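Local coordinates for protein lytic polysaccharide monooxygenase (Neurospora crassa, PDB 4QI8) that is a copper enzyme that probably cleaves cellulose chains by oxidation, using a reduced electron donor and oxygen, at residues P5-N10 and T60-G65; Q77-R82 and R139-G144; S111-S116 and Y198-S203. All coordinates share one frame; numbering follows the deposited sequence.

Contact 1 of 3, residues P5-N10 and T60-G65; sequences PKVWAN and TTITYG
The indole of Trp8 lies obliquely across Thr63, whose methyl sits over one face of the ring: CG2 is 3.8 Å from the centroid of the Trp8 six-membered ring and 25° off its normal, a CH-pi contact. At chi1 67° the Trp8 CG stands between its backbone N and carbonyl carbon, which brings the indole back over the neighbouring strand instead of out to the side. Lys6 CB meets the edge of this ring in its plane, and CZ3 of Trp8 comes within 4.0 Å of Gly65 CA. A serine in place of Trp8 would probably strip Thr63 CG2 of its aromatic cover and leave a gap above the bare backbone of Gly65. The two strands run antiparallel. Trp8 N donates to Thr63 O (2.9 Å) and Thr63 N returns the bond to Trp8 O (2.8 Å), while Gly65 N gives a nearly straight one to Lys6 O. Past the strand end, Ala9 CB rests 4.0 Å from Ile62 CG2, and one water donates to both Asn10 OD1 and Thr61 O. Lys6 turns its amine away to a salt bridge with Asp16. The side chains of Ile62 and Tyr64 touch Leu138, and the Tyr64 hydroxyl bonds to Ser159. With strand 122-126 along the other side of 61-67, this is the edge of the smaller antiparallel sheet of the AA9 beta-sandwich.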
ATOM      1  N   PRO A   5      -4.263  -3.208  -9.952  1.00  5.93           N
ATOM      2  CA  PRO A   5      -5.194  -2.379 -10.727  1.00  6.55           C
ATOM      3  C   PRO A   5      -6.649  -2.368 -10.256  1.00  6.98           C
ATOM      4  O   PRO A   5      -7.449  -1.618 -10.805  1.00  8.43           O
ATOM      5  CB  PRO A   5      -5.108  -3.013 -12.112  1.00  6.78           C
ATOM      6  CG  PRO A   5      -4.937  -4.485 -11.798  1.00  6.21           C
ATOM      7  CD  PRO A   5      -4.038  -4.522 -10.586  1.00  5.84           C
ATOM      8  N   LYS A   6      -6.990  -3.190  -9.268  1.00  7.23           N
ATOM      9  CA  LYS A   6      -8.379  -3.417  -8.886  1.00  9.83           C
ATOM     10  C   LYS A   6      -8.544  -3.496  -7.397  1.00  8.31           C
ATOM     11  O   LYS A   6      -7.687  -4.024  -6.704  1.00  9.32           O
ATOM     12  CB  LYS A   6      -8.862  -4.782  -9.393  1.00 14.06           C
ATOM     13  CG  LYS A   6      -9.006  -4.937 -10.870  1.00 13.90           C
ATOM     14  CD  LYS A   6      -9.712  -6.258 -11.130  1.00 14.10           C
ATOM     15  CE  LYS A   6      -9.654  -6.742 -12.580  1.00 24.02           C
ATOM     16  NZ  LYS A   6     -10.561  -6.050 -13.540  1.00 28.05           N
ATOM     17  N   VAL A   7      -9.692  -3.015  -6.924  0.93  8.77           N
ATOM     18  CA  VAL A   7     -10.156  -3.321  -5.588  0.58  8.59           C
ATOM     19  C   VAL A   7     -11.638  -3.655  -5.675  0.95  8.52           C
ATOM     20  O   VAL A   7     -12.346  -3.142  -6.542  0.93  9.37           O
ATOM     21  CB  VAL A   7      -9.877  -2.160  -4.614  0.58  9.77           C
ATOM     22  CG1 VAL A   7     -10.658  -0.924  -5.004  0.58 10.34           C
ATOM     23  CG2 VAL A   7     -10.191  -2.563  -3.190  0.58 12.40           C
ATOM     24  N   TRP A   8     -12.101  -4.531  -4.797  1.00  9.81           N
ATOM     25  CA  TRP A   8     -13.517  -4.841  -4.785  1.00 10.63           C
ATOM     26  C   TRP A   8     -13.950  -5.297  -3.422  1.00 11.66           C
ATOM     27  O   TRP A   8     -13.132  -5.605  -2.560  1.00 12.54           O
ATOM     28  CB  TRP A   8     -13.872  -5.856  -5.883  1.00 12.40           C
ATOM     29  CG  TRP A   8     -13.322  -7.251  -5.750  1.00 13.82           C
ATOM     30  CD1 TRP A   8     -13.943  -8.312  -5.176  1.00 16.85           C
ATOM     31  CD2 TRP A   8     -12.075  -7.744  -6.256  1.00 12.03           C
ATOM     32  NE1 TRP A   8     -13.159  -9.435  -5.279  1.00 17.15           N
ATOM     33  CE2 TRP A   8     -12.004  -9.111  -5.938  1.00 14.70           C
ATOM     34  CE3 TRP A   8     -11.013  -7.165  -6.939  1.00  9.29           C
ATOM     35  CZ2 TRP A   8     -10.904  -9.904  -6.277  1.00 15.85           C
ATOM     36  CZ3 TRP A   8      -9.924  -7.956  -7.287  1.00  9.87           C
ATOM     37  CH2 TRP A   8      -9.878  -9.304  -6.951  1.00 12.92           C
ATOM     38  N   ALA A   9     -15.262  -5.302  -3.240  1.00 15.68           N
ATOM     39  CA  ALA A   9     -15.886  -5.713  -1.999  1.00 15.73           C
ATOM     40  C   ALA A   9     -16.800  -6.912  -2.268  1.00 18.00           C
ATOM     41  O   ALA A   9     -16.320  -7.992  -2.596  1.00 23.15           O
ATOM     42  CB  ALA A   9     -16.663  -4.553  -1.403  1.00 20.59           C
ATOM     43  N   ASN A  10     -18.113  -6.718  -2.152  1.00 24.36           N
ATOM     44  CA  ASN A  10     -19.063  -7.832  -2.158  1.00 28.20           C
ATOM     45  C   ASN A  10     -19.993  -7.909  -3.370  1.00 29.99           C
ATOM     46  O   ASN A  10     -20.992  -8.631  -3.333  1.00 30.34           O
ATOM     47  CB  ASN A  10     -19.915  -7.768  -0.893  1.00 26.79           C
ATOM     48  CG  ASN A  10     -19.079  -7.766   0.365  1.00 26.41           C
ATOM     49  OD1 ASN A  10     -18.202  -8.613   0.542  1.00 29.06           O
ATOM     50  ND2 ASN A  10     -19.327  -6.797   1.236  1.00 27.98           N
ATOM     51  N   THR A  60     -15.012  -4.159   7.727  1.00 17.20           N
ATOM     52  CA  THR A  60     -15.111  -5.260   6.774  1.00 17.19           C
ATOM     53  C   THR A  60     -13.794  -5.455   6.030  1.00 15.04           C
ATOM     54  O   THR A  60     -12.863  -4.656   6.159  1.00 15.16           O
ATOM     55  CB  THR A  60     -16.245  -5.040   5.753  1.00 18.73           C
ATOM     56  OG1 THR A  60     -15.922  -3.943   4.893  1.00 19.65           O
ATOM     57  CG2 THR A  60     -17.571  -4.764   6.456  1.00 18.41           C
ATOM     58  N   THR A  61     -13.740  -6.542   5.272  1.00 16.11           N
ATOM     59  CA  THR A  61     -12.567  -6.918   4.509  1.00 16.18           C
ATOM     60  C   THR A  61     -12.881  -6.815   3.037  1.00 16.38           C
ATOM     61  O   THR A  61     -13.832  -7.429   2.556  1.00 18.72           O
ATOM     62  CB  THR A  61     -12.173  -8.366   4.791  1.00 17.89           C
ATOM     63  OG1 THR A  61     -11.805  -8.497   6.164  1.00 19.65           O
ATOM     64  CG2 THR A  61     -11.000  -8.796   3.925  1.00 17.29           C
ATOM     65  N   ILE A  62     -12.060  -6.062   2.319  1.00 15.48           N
ATOM     66  CA  ILE A  62     -12.196  -5.948   0.877  1.00 13.28           C
ATOM     67  C   ILE A  62     -11.003  -6.630   0.234  1.00 12.80           C
ATOM     68  O   ILE A  62     -10.173  -7.224   0.919  1.00 14.50           O
ATOM     69  CB  ILE A  62     -12.324  -4.486   0.447  1.00 13.10           C
ATOM     70  CG1 ILE A  62     -11.080  -3.685   0.836  1.00 12.92           C
ATOM     71  CG2 ILE A  62     -13.559  -3.875   1.093  1.00 15.08           C
ATOM     72  CD1 ILE A  62     -11.117  -2.233   0.396  1.00 16.03           C
ATOM     73  N   THR A  63     -10.924  -6.570  -1.082  1.00 13.69           N
ATOM     74  CA  THR A  63      -9.889  -7.315  -1.777  1.00 12.88           C
ATOM     75  C   THR A  63      -9.150  -6.377  -2.722  1.00 10.11           C
ATOM     76  O   THR A  63      -9.784  -5.668  -3.488  1.00 11.81           O
ATOM     77  CB  THR A  63     -10.498  -8.506  -2.554  1.00 13.90           C
ATOM     78  OG1 THR A  63     -11.197  -9.375  -1.655  1.00 15.34           O
ATOM     79  CG2 THR A  63      -9.419  -9.295  -3.260  1.00 14.40           C
ATOM     80  N   TYR A  64      -7.819  -6.374  -2.639  1.00  9.54           N
ATOM     81  CA  TYR A  64      -6.973  -5.617  -3.559  1.00  8.13           C
ATOM     82  C   TYR A  64      -6.316  -6.618  -4.502  1.00  7.19           C
ATOM     83  O   TYR A  64      -5.657  -7.555  -4.052  1.00  8.82           O
ATOM     84  CB  TYR A  64      -5.913  -4.806  -2.794  1.00  7.57           C
ATOM     85  CG  TYR A  64      -5.662  -3.420  -3.344  1.00  7.29           C
ATOM     86  CD1 TYR A  64      -5.232  -3.237  -4.649  1.00  6.44           C
ATOM     87  CD2 TYR A  64      -5.844  -2.287  -2.560  1.00  8.01           C
ATOM     88  CE1 TYR A  64      -5.003  -1.954  -5.156  1.00  6.03           C
ATOM     89  CE2 TYR A  64      -5.617  -1.016  -3.062  1.00  6.59           C
ATOM     90  CZ  TYR A  64      -5.188  -0.850  -4.354  1.00  5.91           C
ATOM     91  OH  TYR A  64      -4.948   0.423  -4.818  1.00  6.56           O
ATOM     92  N   GLY A  65      -6.518  -6.418  -5.796  1.00  7.37           N
ATOM     93  CA  GLY A  65      -6.009  -7.329  -6.798  1.00  7.27           C
ATOM     94  C   GLY A  65      -4.671  -6.911  -7.375  1.00  6.10           C
ATOM     95  O   GLY A  65      -4.384  -5.715  -7.493  1.00  6.60           O
TER
HETATM   96  O   HOH W   1     -16.064  -6.754   1.001  1.00 24.08           O

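Contact 2 of 3, residues Q77-R82 and R139-G144; sequences QFYLAR and RAEHIG
Gln77 and Tyr79 pair with Glu141 and Arg139 through four backbone hydrogen bonds between antiparallel strands whose axes approach to 5.0 Å with 160° between their N-to-C directions, Phe78 and Ala140 being the non-hydrogen-bonded pair between them. Side chains of Gln77 and Glu141 run side by side in the same direction, and the amide of Gln77 gives NE2 to OE1 of Glu141 at 3.0 Å, from above the carboxylate plane; Gln77 OE1 is hydrogen-bonded to Asn206. Glu141 OE1 is also hydrogen-bonded to the hydroxyl of Tyr185 and lies 3.5 Å from Tyr79 CE1, at the edge of that ring. The other carboxylate oxygen, OE2, forms a salt bridge with Arg139 NH2 (2.8 Å), two residues back on the same strand, so both oxygens of this buried group are engaged. These are neighbouring strands within the larger sheet of the immunoglobulin-like beta-sandwich of AA9 enzymes, with 99-104 and 155-166 flanking them. Arg139 runs extended from CG to NE, its CG anti to the backbone N (chi1 175°), and lies alongside Tyr79 with guanidinium and ring planes 79° apart; Phe181 makes a cation-pi contact with the arginine and an edge-to-face one with the tyrosine. A water donates to both Gln77 O and Arg139 O. On the opposite face of the sheet, CE1 of Phe78 packs at 3.6 Å against the methyl of Ala140.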
ATOM      1  N   GLN A  77       2.228  -4.158   2.100  1.00  5.84           N
ATOM      2  CA  GLN A  77       1.824  -3.218   3.149  1.00  6.33           C
ATOM      3  C   GLN A  77       0.669  -2.375   2.617  1.00  5.65           C
ATOM      4  O   GLN A  77       0.611  -2.077   1.421  1.00  6.24           O
ATOM      5  CB  GLN A  77       2.992  -2.331   3.604  1.00  6.36           C
ATOM      6  CG  GLN A  77       4.285  -3.103   3.786  1.00  6.17           C
ATOM      7  CD  GLN A  77       5.358  -2.398   4.599  1.00  6.99           C
ATOM      8  OE1 GLN A  77       6.098  -3.051   5.332  1.00  8.63           O
ATOM      9  NE2 GLN A  77       5.466  -1.085   4.464  1.00  7.75           N
ATOM     10  N   PHE A  78      -0.244  -1.995   3.508  1.00  6.55           N
ATOM     11  CA  PHE A  78      -1.387  -1.157   3.151  1.00  6.36           C
ATOM     12  C   PHE A  78      -1.518   0.012   4.114  1.00  6.06           C
ATOM     13  O   PHE A  78      -1.342  -0.143   5.327  1.00  6.71           O
ATOM     14  CB  PHE A  78      -2.699  -1.965   3.163  1.00  6.95           C
ATOM     15  CG  PHE A  78      -2.775  -3.032   2.104  1.00  7.31           C
ATOM     16  CD1 PHE A  78      -3.163  -2.716   0.807  1.00  7.35           C
ATOM     17  CD2 PHE A  78      -2.458  -4.351   2.400  1.00  8.37           C
ATOM     18  CE1 PHE A  78      -3.235  -3.692  -0.158  1.00  8.43           C
ATOM     19  CE2 PHE A  78      -2.513  -5.325   1.420  1.00  8.81           C
ATOM     20  CZ  PHE A  78      -2.899  -4.992   0.145  1.00  8.84           C
ATOM     21  N   TYR A  79      -1.864   1.174   3.565  1.00  6.19           N
ATOM     22  CA  TYR A  79      -2.062   2.391   4.331  1.00  5.96           C
ATOM     23  C   TYR A  79      -3.379   3.041   3.925  1.00  5.91           C
ATOM     24  O   TYR A  79      -3.808   2.941   2.769  1.00  6.80           O
ATOM     25  CB  TYR A  79      -0.966   3.410   4.057  1.00  6.30           C
ATOM     26  CG  TYR A  79       0.445   3.081   4.493  1.00  6.41           C
ATOM     27  CD1 TYR A  79       1.215   2.142   3.823  1.00  6.76           C
ATOM     28  CD2 TYR A  79       1.032   3.764   5.564  1.00  6.58           C
ATOM     29  CE1 TYR A  79       2.535   1.886   4.213  1.00  6.79           C
ATOM     30  CE2 TYR A  79       2.343   3.528   5.938  1.00  7.56           C
ATOM     31  CZ  TYR A  79       3.084   2.592   5.273  1.00  6.31           C
ATOM     32  OH  TYR A  79       4.385   2.390   5.658  1.00  7.48           O
ATOM     33  N   LEU A  80      -3.977   3.753   4.875  1.00  6.37           N
ATOM     34  CA  LEU A  80      -5.122   4.610   4.605  1.00  6.10           C
ATOM     35  C   LEU A  80      -4.779   6.075   4.846  1.00  6.59           C
ATOM     36  O   LEU A  80      -3.929   6.397   5.680  1.00  7.05           O
ATOM     37  CB  LEU A  80      -6.270   4.260   5.549  1.00  7.84           C
ATOM     38  CG  LEU A  80      -7.055   2.997   5.211  1.00  7.27           C
ATOM     39  CD1 LEU A  80      -8.011   2.625   6.345  1.00  7.51           C
ATOM     40  CD2 LEU A  80      -7.848   3.167   3.910  1.00  7.88           C
ATOM     41  N   ALA A  81      -5.480   6.957   4.137  1.00  6.64           N
ATOM     42  CA  ALA A  81      -5.411   8.396   4.392  1.00  6.93           C
ATOM     43  C   ALA A  81      -6.801   8.967   4.196  1.00  7.08           C
ATOM     44  O   ALA A  81      -7.431   8.726   3.169  1.00  7.82           O
ATOM     45  CB  ALA A  81      -4.418   9.075   3.460  1.00  7.90           C
ATOM     46  N   ARG A  82      -7.272   9.732   5.177  1.00  8.17           N
ATOM     47  CA  ARG A  82      -8.622  10.270   5.129  1.00  8.78           C
ATOM     48  C   ARG A  82      -8.652  11.651   4.485  1.00  9.19           C
ATOM     49  O   ARG A  82      -7.989  12.595   4.924  1.00 10.10           O
ATOM     50  CB  ARG A  82      -9.223  10.349   6.531  1.00  9.40           C
ATOM     51  CG  ARG A  82     -10.688  10.747   6.512  1.00 10.45           C
ATOM     52  CD  ARG A  82     -11.288  10.788   7.903  1.00 11.20           C
ATOM     53  NE  ARG A  82     -12.710  11.135   7.901  1.00 12.52           N
ATOM     54  CZ  ARG A  82     -13.194  12.369   7.785  1.00 12.98           C
ATOM     55  NH1 ARG A  82     -12.388  13.416   7.661  1.00 14.90           N
ATOM     56  NH2 ARG A  82     -14.504  12.561   7.812  1.00 15.36           N
ATOM     57  N   ARG A 139      -3.670   2.937  -0.036  1.00  5.62           N
ATOM     58  CA  ARG A 139      -2.420   2.714  -0.746  1.00  5.58           C
ATOM     59  C   ARG A 139      -1.982   1.267  -0.561  1.00  6.39           C
ATOM     60  O   ARG A 139      -1.846   0.792   0.566  1.00  6.55           O
ATOM     61  CB  ARG A 139      -1.342   3.671  -0.221  1.00  5.54           C
ATOM     62  CG  ARG A 139       0.047   3.473  -0.795  1.00  5.76           C
ATOM     63  CD  ARG A 139       1.002   4.498  -0.206  1.00  6.20           C
ATOM     64  NE  ARG A 139       2.366   4.346  -0.707  1.00  5.96           N
ATOM     65  CZ  ARG A 139       3.247   3.478  -0.230  1.00  5.61           C
ATOM     66  NH1 ARG A 139       2.922   2.699   0.797  1.00  5.83           N
ATOM     67  NH2 ARG A 139       4.454   3.395  -0.768  1.00  5.95           N
ATOM     68  N   ALA A 140      -1.743   0.594  -1.686  1.00  5.80           N
ATOM     69  CA  ALA A 140      -1.194  -0.756  -1.737  1.00  5.86           C
ATOM     70  C   ALA A 140       0.258  -0.668  -2.147  1.00  5.57           C
ATOM     71  O   ALA A 140       0.583   0.050  -3.090  1.00  5.57           O
ATOM     72  CB  ALA A 140      -1.943  -1.577  -2.767  1.00  7.45           C
ATOM     73  N   GLU A 141       1.119  -1.421  -1.471  1.00  5.75           N
ATOM     74  CA  GLU A 141       2.474  -1.598  -1.952  1.00  5.36           C
ATOM     75  C   GLU A 141       2.959  -3.011  -1.717  1.00  5.08           C
ATOM     76  O   GLU A 141       2.663  -3.633  -0.696  1.00  6.08           O
ATOM     77  CB  GLU A 141       3.465  -0.603  -1.343  1.00  8.46           C
ATOM     78  CG  GLU A 141       3.930  -0.931   0.064  1.00  8.09           C
ATOM     79  CD  GLU A 141       4.791   0.155   0.691  1.00  6.78           C
ATOM     80  OE1 GLU A 141       4.666   0.329   1.924  1.00  8.19           O
ATOM     81  OE2 GLU A 141       5.532   0.867  -0.031  1.00  7.90           O
ATOM     82  N   HIS A 142       3.711  -3.496  -2.694  1.00  5.14           N
ATOM     83  CA  HIS A 142       4.553  -4.648  -2.509  1.00  5.15           C
ATOM     84  C   HIS A 142       5.995  -4.181  -2.642  1.00  5.19           C
ATOM     85  O   HIS A 142       6.321  -3.431  -3.569  1.00  5.82           O
ATOM     86  CB  HIS A 142       4.294  -5.736  -3.544  1.00  5.94           C
ATOM     87  CG  HIS A 142       5.016  -6.985  -3.200  1.00  5.45           C
ATOM     88  ND1 HIS A 142       6.043  -7.500  -3.964  1.00  6.47           N
ATOM     89  CD2 HIS A 142       4.925  -7.760  -2.096  1.00  6.35           C
ATOM     90  CE1 HIS A 142       6.533  -8.559  -3.345  1.00  6.54           C
ATOM     91  NE2 HIS A 142       5.880  -8.731  -2.210  1.00  7.36           N
ATOM     92  N   ILE A 143       6.856  -4.640  -1.737  1.00  5.18           N
ATOM     93  CA  ILE A 143       8.266  -4.265  -1.776  1.00  5.52           C
ATOM     94  C   ILE A 143       9.085  -5.493  -2.144  1.00  5.57           C
ATOM     95  O   ILE A 143       9.264  -6.396  -1.328  1.00  6.79           O
ATOM     96  CB  ILE A 143       8.758  -3.675  -0.432  1.00  6.88           C
ATOM     97  CG1 ILE A 143       7.753  -2.653   0.118  1.00  7.06           C
ATOM     98  CG2 ILE A 143      10.107  -3.037  -0.645  1.00  6.78           C
ATOM     99  CD1 ILE A 143       8.129  -2.064   1.483  1.00  8.08           C
ATOM    100  N   GLY A 144       9.566  -5.544  -3.384  1.00  5.68           N
ATOM    101  CA  GLY A 144      10.383  -6.652  -3.844  1.00  5.75           C
ATOM    102  C   GLY A 144      11.816  -6.467  -3.398  1.00  5.23           C
ATOM    103  O   GLY A 144      12.460  -5.476  -3.758  1.00  5.85           O
TER
HETATM  104  O   HOH W   2       0.764   0.765   1.038  1.00 17.52           O

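Contact 3 of 3, residues S111-S116 and Y198-S203; sequences SQLTWS and YPVPTS
The amide of Gln112 lies almost flat over one face of the Tyr198 ring, the two planes 19° apart and the side chains crossing at about a right angle. The atom modelled as OE1 is 3.0 Å from Tyr198 CZ, set toward the rim of the ring, but the amide is probably turned over in the model, so which of its two ends sits there is doubtful. Turned back, the group might hydrogen-bond to Ser111 O or to the Tyr198 hydroxyl. Ser111 O itself comes to Tyr198 CE1 obliquely, at 4.1 Å. The bend at chi2 (-66°) folds Gln112 back from an extended course and brings the amide over the tyrosine. Beside it Val200 points its side chain at the other segment. Its CG1, anti to the backbone N at chi1 -170°, reaches Leu113 and lies 4.0 Å from CD2 of that residue, the two side chains sliding past each other in opposite directions. Leu113 also sets CD2 3.6 Å from Pro201 O, while its CD1 stands 4.4 Å from Pro201 CG. The peptide bond before Pro199 is cis, and Tyr198 O accepts a bond from Asn195 ND2 within the same long loop. The contact thus joins the loop following strand 178-179 to the short strand 113-114, which pairs antiparallel with 108-109 through Thr114 and Thr108; further along, Trp115 meets Tyr204 edge-to-face and packs on Pro73, Pro75 and Pro107.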
ATOM      1  N   SER A 111      15.373 -21.395   6.676  1.00 18.51           N
ATOM      2  CA  SER A 111      16.621 -21.430   5.922  1.00 19.56           C
ATOM      3  C   SER A 111      16.654 -20.296   4.912  1.00 17.35           C
ATOM      4  O   SER A 111      17.714 -19.793   4.587  1.00 18.11           O
ATOM      5  CB  SER A 111      16.787 -22.767   5.203  1.00 22.07           C
ATOM      6  OG  SER A 111      15.700 -23.020   4.334  1.00 26.08           O
ATOM      7  N   GLN A 112      15.486 -19.930   4.404  1.00 16.10           N
ATOM      8  CA  GLN A 112      15.293 -18.694   3.661  1.00 15.39           C
ATOM      9  C   GLN A 112      14.078 -18.006   4.242  1.00 14.60           C
ATOM     10  O   GLN A 112      13.352 -18.602   5.036  1.00 16.21           O
ATOM     11  CB  GLN A 112      15.068 -18.976   2.177  1.00 16.73           C
ATOM     12  CG  GLN A 112      16.341 -19.325   1.433  1.00 20.56           C
ATOM     13  CD  GLN A 112      17.297 -18.149   1.367  0.69 20.35           C
ATOM     14  OE1 GLN A 112      18.201 -18.028   2.186  0.55 23.44           O
ATOM     15  NE2 GLN A 112      17.091 -17.268   0.397  0.68 17.32           N
ATOM     16  N   LEU A 113      13.872 -16.749   3.874  1.00 12.72           N
ATOM     17  CA  LEU A 113      12.634 -16.068   4.200  1.00 12.02           C
ATOM     18  C   LEU A 113      11.578 -16.515   3.199  1.00 12.01           C
ATOM     19  O   LEU A 113      11.835 -16.545   2.002  1.00 12.70           O
ATOM     20  CB  LEU A 113      12.815 -14.550   4.124  1.00 11.55           C
ATOM     21  CG  LEU A 113      13.872 -13.935   5.043  1.00 13.08           C
ATOM     22  CD1 LEU A 113      13.815 -12.429   4.922  1.00 12.15           C
ATOM     23  CD2 LEU A 113      13.697 -14.375   6.489  1.00 15.01           C
ATOM     24  N   THR A 114      10.415 -16.901   3.688  0.95 11.97           N
ATOM     25  CA  THR A 114       9.293 -17.180   2.795  0.77 10.83           C
ATOM     26  C   THR A 114       8.171 -16.198   3.084  0.96 11.46           C
ATOM     27  O   THR A 114       7.935 -15.797   4.232  1.00 13.27           O
ATOM     28  CB  THR A 114       8.815 -18.629   2.897  0.77 13.95           C
ATOM     29  OG1 THR A 114       8.514 -18.932   4.256  0.77 14.26           O
ATOM     30  CG2 THR A 114       9.894 -19.591   2.399  0.77 15.25           C
ATOM     31  N   TRP A 115       7.512 -15.788   2.019  1.00 10.02           N
ATOM     32  CA  TRP A 115       6.531 -14.721   2.067  1.00  9.25           C
ATOM     33  C   TRP A 115       5.185 -15.253   1.615  1.00  9.53           C
ATOM     34  O   TRP A 115       5.069 -15.814   0.524  1.00  9.66           O
ATOM     35  CB  TRP A 115       6.980 -13.577   1.158  1.00  8.36           C
ATOM     36  CG  TRP A 115       8.369 -13.067   1.477  1.00  8.08           C
ATOM     37  CD1 TRP A 115       9.549 -13.545   0.983  1.00  8.54           C
ATOM     38  CD2 TRP A 115       8.713 -11.975   2.352  1.00  7.92           C
ATOM     39  NE1 TRP A 115      10.604 -12.822   1.499  1.00  8.77           N
ATOM     40  CE2 TRP A 115      10.117 -11.859   2.344  1.00  8.38           C
ATOM     41  CE3 TRP A 115       7.968 -11.098   3.148  1.00  8.17           C
ATOM     42  CZ2 TRP A 115      10.790 -10.897   3.097  1.00  8.72           C
ATOM     43  CZ3 TRP A 115       8.637 -10.146   3.898  1.00  7.93           C
ATOM     44  CH2 TRP A 115      10.035 -10.038   3.852  1.00  8.81           C
ATOM     45  N   SER A 116       4.163 -15.067   2.442  1.00  9.48           N
ATOM     46  CA  SER A 116       2.822 -15.507   2.092  1.00  9.79           C
ATOM     47  C   SER A 116       2.283 -14.771   0.876  1.00  8.86           C
ATOM     48  O   SER A 116       1.360 -15.262   0.241  1.00 10.53           O
ATOM     49  CB  SER A 116       1.862 -15.326   3.264  1.00 10.84           C
ATOM     50  OG  SER A 116       1.707 -13.954   3.577  1.00 11.63           O
ATOM     51  N   TYR A 198      21.740 -14.555   1.699  1.00 12.42           N
ATOM     52  CA  TYR A 198      22.662 -15.227   2.635  1.00 14.06           C
ATOM     53  C   TYR A 198      23.738 -14.269   3.113  1.00 13.49           C
ATOM     54  O   TYR A 198      24.283 -13.587   2.319  1.00 14.64           O
ATOM     55  CB  TYR A 198      23.316 -16.430   1.959  1.00 15.60           C
ATOM     56  CG  TYR A 198      22.344 -17.531   1.651  1.00 18.63           C
ATOM     57  CD1 TYR A 198      21.998 -18.466   2.609  1.00 20.60           C
ATOM     58  CD2 TYR A 198      21.748 -17.619   0.408  1.00 20.22           C
ATOM     59  CE1 TYR A 198      21.091 -19.466   2.350  1.00 21.95           C
ATOM     60  CE2 TYR A 198      20.844 -18.616   0.136  1.00 19.69           C
ATOM     61  CZ  TYR A 198      20.510 -19.541   1.113  1.00 21.20           C
ATOM     62  OH  TYR A 198      19.595 -20.527   0.817  1.00 25.24           O
ATOM     63  N   PRO A 199      24.054 -14.247   4.398  1.00 13.46           N
ATOM     64  CA  PRO A 199      23.349 -14.959   5.463  1.00 15.02           C
ATOM     65  C   PRO A 199      21.912 -14.492   5.529  1.00 14.17           C
ATOM     66  O   PRO A 199      21.610 -13.328   5.279  1.00 13.09           O
ATOM     67  CB  PRO A 199      24.089 -14.539   6.732  1.00 17.28           C
ATOM     68  CG  PRO A 199      25.386 -14.044   6.285  1.00 17.10           C
ATOM     69  CD  PRO A 199      25.171 -13.455   4.938  1.00 13.63           C
ATOM     70  N   VAL A 200      21.023 -15.420   5.829  1.00 14.02           N
ATOM     71  CA  VAL A 200      19.619 -15.100   5.874  1.00 13.86           C
ATOM     72  C   VAL A 200      19.333 -14.303   7.119  1.00 14.39           C
ATOM     73  O   VAL A 200      19.822 -14.637   8.193  1.00 16.41           O
ATOM     74  CB  VAL A 200      18.766 -16.357   5.877  1.00 15.98           C
ATOM     75  CG1 VAL A 200      17.291 -16.018   5.680  1.00 14.62           C
ATOM     76  CG2 VAL A 200      19.215 -17.228   4.778  1.00 23.22           C
ATOM     77  N   PRO A 201      18.552 -13.233   6.988  1.00 13.24           N
ATOM     78  CA  PRO A 201      18.134 -12.545   8.207  1.00 13.68           C
ATOM     79  C   PRO A 201      17.289 -13.441   9.096  1.00 13.14           C
ATOM     80  O   PRO A 201      16.639 -14.370   8.614  1.00 13.86           O
ATOM     81  CB  PRO A 201      17.285 -11.386   7.679  1.00 14.61           C
ATOM     82  CG  PRO A 201      17.777 -11.159   6.285  1.00 13.76           C
ATOM     83  CD  PRO A 201      18.128 -12.517   5.770  1.00 12.77           C
ATOM     84  N   THR A 202      17.296 -13.152  10.389  1.00 13.18           N
ATOM     85  CA  THR A 202      16.453 -13.864  11.339  1.00 14.18           C
ATOM     86  C   THR A 202      15.346 -12.964  11.869  1.00 12.86           C
ATOM     87  O   THR A 202      14.540 -13.382  12.698  1.00 14.86           O
ATOM     88  CB  THR A 202      17.273 -14.402  12.516  1.00 15.71           C
ATOM     89  OG1 THR A 202      17.982 -13.328  13.141  1.00 17.75           O
ATOM     90  CG2 THR A 202      18.266 -15.440  12.028  1.00 16.91           C
ATOM     91  N   SER A 203      15.299 -11.738  11.362  1.00 13.53           N
ATOM     92  CA  SER A 203      14.241 -10.791  11.682  1.00 12.77           C
ATOM     93  C   SER A 203      14.077  -9.886  10.474  1.00 11.29           C
ATOM     94  O   SER A 203      14.909  -9.901   9.572  1.00 11.30           O
ATOM     95  CB  SER A 203      14.609  -9.965  12.910  1.00 13.39           C
ATOM     96  OG  SER A 203      15.787  -9.224  12.674  1.00 14.51           O
TER

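Contact 2 lies at the centre of the chain; the centre of contact 1, which is only partly buried, is about 13 Å from the centre of the chain, and contact 3 is at the surface. Each of the first two pairs strands within one sheet, and Tyr64 of contact 1, packing on Ala140 and Phe78 of contact 2, brings the sheets together. Both rest on antiparallel backbone pairing, yet contact 1 adds an aromatic ring over a methyl while contact 2 buries charged and amide groups that bond to one another and to neighbouring residues. Contact 3, whose nearest atoms lie about 6 Å from contact 2, ties two surface segments through side-chain packing without strand pairing between them.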